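Protein (thiaminase I) (Bacillus subtilis, PDB 3THI) degrades thiamin, probably by displacing its thiazole moiety with another nucleophile in a base-exchange transfer reaction. Local coordinates at residues A[67-72]-A[266-272]. Numbering follows the deposited sequence.
Sequences GYLLPF and VSVNSKT
V268 divides its two methyls between L70 and F72. Its CG1, anti to the backbone N (chi1 175°), lies alongside L70 CD2 at 3.9 Å, the two side chains pointing the same way, while CG2 meets F72 CZ at 3.6 Å, the two side chains crossing at about a right angle. Helix 275-286 adds A278, K279 and A282 to this cluster. L69 and S267 touch on another side: both leucine methyls lie against S267 CB, and S267 OG is taken by the carbonyl of Y98. L70 N donates a bent hydrogen bond to V268 O (2.7 Å), and a water bridges L70 O and V268 N. S270 N donates to Y68 O at 2.8 Å, and S270 OG to G67 O (2.7 Å), the carbonyl of the positive-phi residue in the Schellman motif after helix 60-65. N269 OD1 accepts from K271 N, and its ND2 donates to L50 O; an alanine here would probably leave K271 N and L50 O without these partners, the type I turn then closed by T272 N to N269 O, without its Asx turn. L69 and N269 form the antiparallel non-hydrogen-bonded pair setting the short, weakly bonded strand 69-70 beside strand 260-269, within a fold consistent with the periplasmic-binding-protein clan.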
ATOM      1  N   GLY A  67       9.963 -16.256 -14.087  1.00 11.67           N
ATOM      2  CA  GLY A  67       9.273 -16.533 -15.341  1.00 13.44           C
ATOM      3  C   GLY A  67       7.765 -16.729 -15.240  1.00 16.54           C
ATOM      4  O   GLY A  67       7.154 -17.362 -16.103  1.00 18.07           O
ATOM      5  N   TYR A  68       7.167 -16.148 -14.202  1.00 16.68           N
ATOM      6  CA  TYR A  68       5.730 -16.239 -13.940  1.00 16.96           C
ATOM      7  C   TYR A  68       4.875 -15.242 -14.721  1.00 15.64           C
ATOM      8  O   TYR A  68       3.711 -15.509 -15.021  1.00 12.07           O
ATOM      9  CB  TYR A  68       5.462 -15.978 -12.455  1.00 16.19           C
ATOM     10  CG  TYR A  68       5.729 -17.137 -11.550  1.00 16.02           C
ATOM     11  CD1 TYR A  68       5.079 -18.344 -11.739  1.00 21.52           C
ATOM     12  CD2 TYR A  68       6.601 -17.017 -10.475  1.00 20.55           C
ATOM     13  CE1 TYR A  68       5.285 -19.412 -10.877  1.00 25.57           C
ATOM     14  CE2 TYR A  68       6.817 -18.080  -9.603  1.00 22.40           C
ATOM     15  CZ  TYR A  68       6.155 -19.273  -9.811  1.00 22.95           C
ATOM     16  OH  TYR A  68       6.351 -20.333  -8.960  1.00 30.50           O
ATOM     17  N   LEU A  69       5.456 -14.086 -15.021  1.00 15.40           N
ATOM     18  CA  LEU A  69       4.731 -13.012 -15.677  1.00 14.01           C
ATOM     19  C   LEU A  69       4.951 -12.814 -17.158  1.00 16.36           C
ATOM     20  O   LEU A  69       5.977 -13.205 -17.710  1.00 15.82           O
ATOM     21  CB  LEU A  69       5.004 -11.700 -14.947  1.00 11.69           C
ATOM     22  CG  LEU A  69       4.879 -11.743 -13.422  1.00 10.43           C
ATOM     23  CD1 LEU A  69       5.062 -10.335 -12.870  1.00 11.90           C
ATOM     24  CD2 LEU A  69       3.522 -12.324 -12.991  1.00 10.79           C
ATOM     25  N   LEU A  70       3.930 -12.239 -17.791  1.00 14.47           N
ATOM     26  CA  LEU A  70       3.940 -11.938 -19.209  1.00 13.41           C
ATOM     27  C   LEU A  70       4.123 -10.424 -19.316  1.00 13.84           C
ATOM     28  O   LEU A  70       3.307  -9.659 -18.812  1.00 15.33           O
ATOM     29  CB  LEU A  70       2.619 -12.375 -19.855  1.00 12.23           C
ATOM     30  CG  LEU A  70       2.638 -12.383 -21.385  1.00 16.54           C
ATOM     31  CD1 LEU A  70       3.622 -13.444 -21.876  1.00 12.35           C
ATOM     32  CD2 LEU A  70       1.230 -12.637 -21.924  1.00 14.45           C
ATOM     33  N   PRO A  71       5.207  -9.973 -19.971  1.00 15.19           N
ATOM     34  CA  PRO A  71       5.449  -8.530 -20.104  1.00 12.89           C
ATOM     35  C   PRO A  71       4.450  -7.789 -20.978  1.00 16.68           C
ATOM     36  O   PRO A  71       3.828  -8.367 -21.881  1.00 17.66           O
ATOM     37  CB  PRO A  71       6.857  -8.474 -20.691  1.00 12.99           C
ATOM     38  CG  PRO A  71       6.902  -9.722 -21.552  1.00 11.42           C
ATOM     39  CD  PRO A  71       6.249 -10.758 -20.660  1.00  9.35           C
ATOM     40  N   PHE A  72       4.273  -6.510 -20.665  1.00 17.79           N
ATOM     41  CA  PHE A  72       3.391  -5.638 -21.427  1.00 19.32           C
ATOM     42  C   PHE A  72       4.239  -4.751 -22.351  1.00 20.07           C
ATOM     43  O   PHE A  72       5.080  -3.980 -21.887  1.00 18.10           O
ATOM     44  CB  PHE A  72       2.584  -4.725 -20.497  1.00 18.21           C
ATOM     45  CG  PHE A  72       1.549  -5.436 -19.676  1.00 18.67           C
ATOM     46  CD1 PHE A  72       1.904  -6.087 -18.502  1.00 15.23           C
ATOM     47  CD2 PHE A  72       0.207  -5.417 -20.054  1.00 18.30           C
ATOM     48  CE1 PHE A  72       0.945  -6.706 -17.713  1.00 14.79           C
ATOM     49  CE2 PHE A  72      -0.761  -6.030 -19.275  1.00 13.93           C
ATOM     50  CZ  PHE A  72      -0.389  -6.677 -18.097  1.00 15.96           C
ATOM     51  N   VAL A 266      -1.320  -4.984 -11.719  1.00 10.99           N
ATOM     52  CA  VAL A 266      -2.059  -6.064 -12.361  1.00 13.21           C
ATOM     53  C   VAL A 266      -1.106  -6.708 -13.362  1.00 13.11           C
ATOM     54  O   VAL A 266      -0.587  -6.029 -14.265  1.00 12.26           O
ATOM     55  CB  VAL A 266      -3.311  -5.551 -13.125  1.00 10.45           C
ATOM     56  CG1 VAL A 266      -4.255  -6.711 -13.408  1.00  7.60           C
ATOM     57  CG2 VAL A 266      -4.002  -4.439 -12.350  1.00  3.85           C
ATOM     58  N   SER A 267      -0.849  -8.003 -13.176  1.00 13.82           N
ATOM     59  CA  SER A 267       0.044  -8.744 -14.063  1.00 13.28           C
ATOM     60  C   SER A 267      -0.669  -9.908 -14.731  1.00 13.30           C
ATOM     61  O   SER A 267      -1.758 -10.293 -14.319  1.00 11.04           O
ATOM     62  CB  SER A 267       1.291  -9.214 -13.309  1.00 10.95           C
ATOM     63  OG  SER A 267       2.044  -8.090 -12.887  1.00 11.57           O
ATOM     64  N   VAL A 268      -0.054 -10.435 -15.786  1.00 12.51           N
ATOM     65  CA  VAL A 268      -0.610 -11.540 -16.555  1.00 11.83           C
ATOM     66  C   VAL A 268       0.303 -12.758 -16.462  1.00 13.43           C
ATOM     67  O   VAL A 268       1.521 -12.647 -16.568  1.00 12.85           O
ATOM     68  CB  VAL A 268      -0.771 -11.139 -18.040  1.00  9.91           C
ATOM     69  CG1 VAL A 268      -1.224 -12.318 -18.869  1.00  6.41           C
ATOM     70  CG2 VAL A 268      -1.741  -9.977 -18.166  1.00  7.57           C
ATOM     71  N   ASN A 269      -0.301 -13.920 -16.259  1.00 13.63           N
ATOM     72  CA  ASN A 269       0.438 -15.167 -16.153  1.00 13.82           C
ATOM     73  C   ASN A 269       1.109 -15.493 -17.482  1.00 13.56           C
ATOM     74  O   ASN A 269       0.474 -15.428 -18.525  1.00 11.18           O
ATOM     75  CB  ASN A 269      -0.522 -16.292 -15.773  1.00 14.24           C
ATOM     76  CG  ASN A 269       0.182 -17.474 -15.153  1.00 12.36           C
ATOM     77  OD1 ASN A 269       1.212 -17.928 -15.650  1.00 13.98           O
ATOM     78  ND2 ASN A 269      -0.362 -17.969 -14.053  1.00 11.83           N
ATOM     79  N   SER A 270       2.386 -15.865 -17.448  1.00 16.23           N
ATOM     80  CA  SER A 270       3.093 -16.204 -18.683  1.00 16.44           C
ATOM     81  C   SER A 270       2.513 -17.455 -19.315  1.00 13.52           C
ATOM     82  O   SER A 270       2.669 -17.677 -20.508  1.00 13.77           O
ATOM     83  CB  SER A 270       4.598 -16.399 -18.439  1.00 20.69           C
ATOM     84  OG  SER A 270       4.855 -17.504 -17.594  1.00 28.69           O
ATOM     85  N   LYS A 271       1.825 -18.256 -18.509  1.00 15.53           N
ATOM     86  CA  LYS A 271       1.228 -19.496 -18.979  1.00 18.45           C
ATOM     87  C   LYS A 271      -0.210 -19.340 -19.461  1.00 18.05           C
ATOM     88  O   LYS A 271      -0.807 -20.305 -19.932  1.00 21.64           O
ATOM     89  CB  LYS A 271       1.292 -20.561 -17.883  1.00 19.91           C
ATOM     90  CG  LYS A 271       2.686 -20.793 -17.306  1.00 26.09           C
ATOM     91  CD  LYS A 271       3.711 -21.210 -18.375  1.00 30.18           C
ATOM     92  CE  LYS A 271       5.101 -21.479 -17.766  1.00 23.75           C
ATOM     93  NZ  LYS A 271       5.072 -22.558 -16.723  1.00 28.51           N
ATOM     94  N   THR A 272      -0.760 -18.129 -19.381  1.00 15.59           N
ATOM     95  CA  THR A 272      -2.141 -17.908 -19.813  1.00 12.72           C
ATOM     96  C   THR A 272      -2.380 -18.396 -21.234  1.00 13.43           C
ATOM     97  O   THR A 272      -1.520 -18.252 -22.103  1.00 10.99           O
ATOM     98  CB  THR A 272      -2.571 -16.414 -19.707  1.00 13.27           C
ATOM     99  OG1 THR A 272      -3.975 -16.310 -19.985  1.00 12.47           O
ATOM    100  CG2 THR A 272      -1.801 -15.530 -20.701  1.00  5.94           C
TER
HETATM  101  O   HOH W   1       2.621  -9.325 -16.286  1.00 17.76           O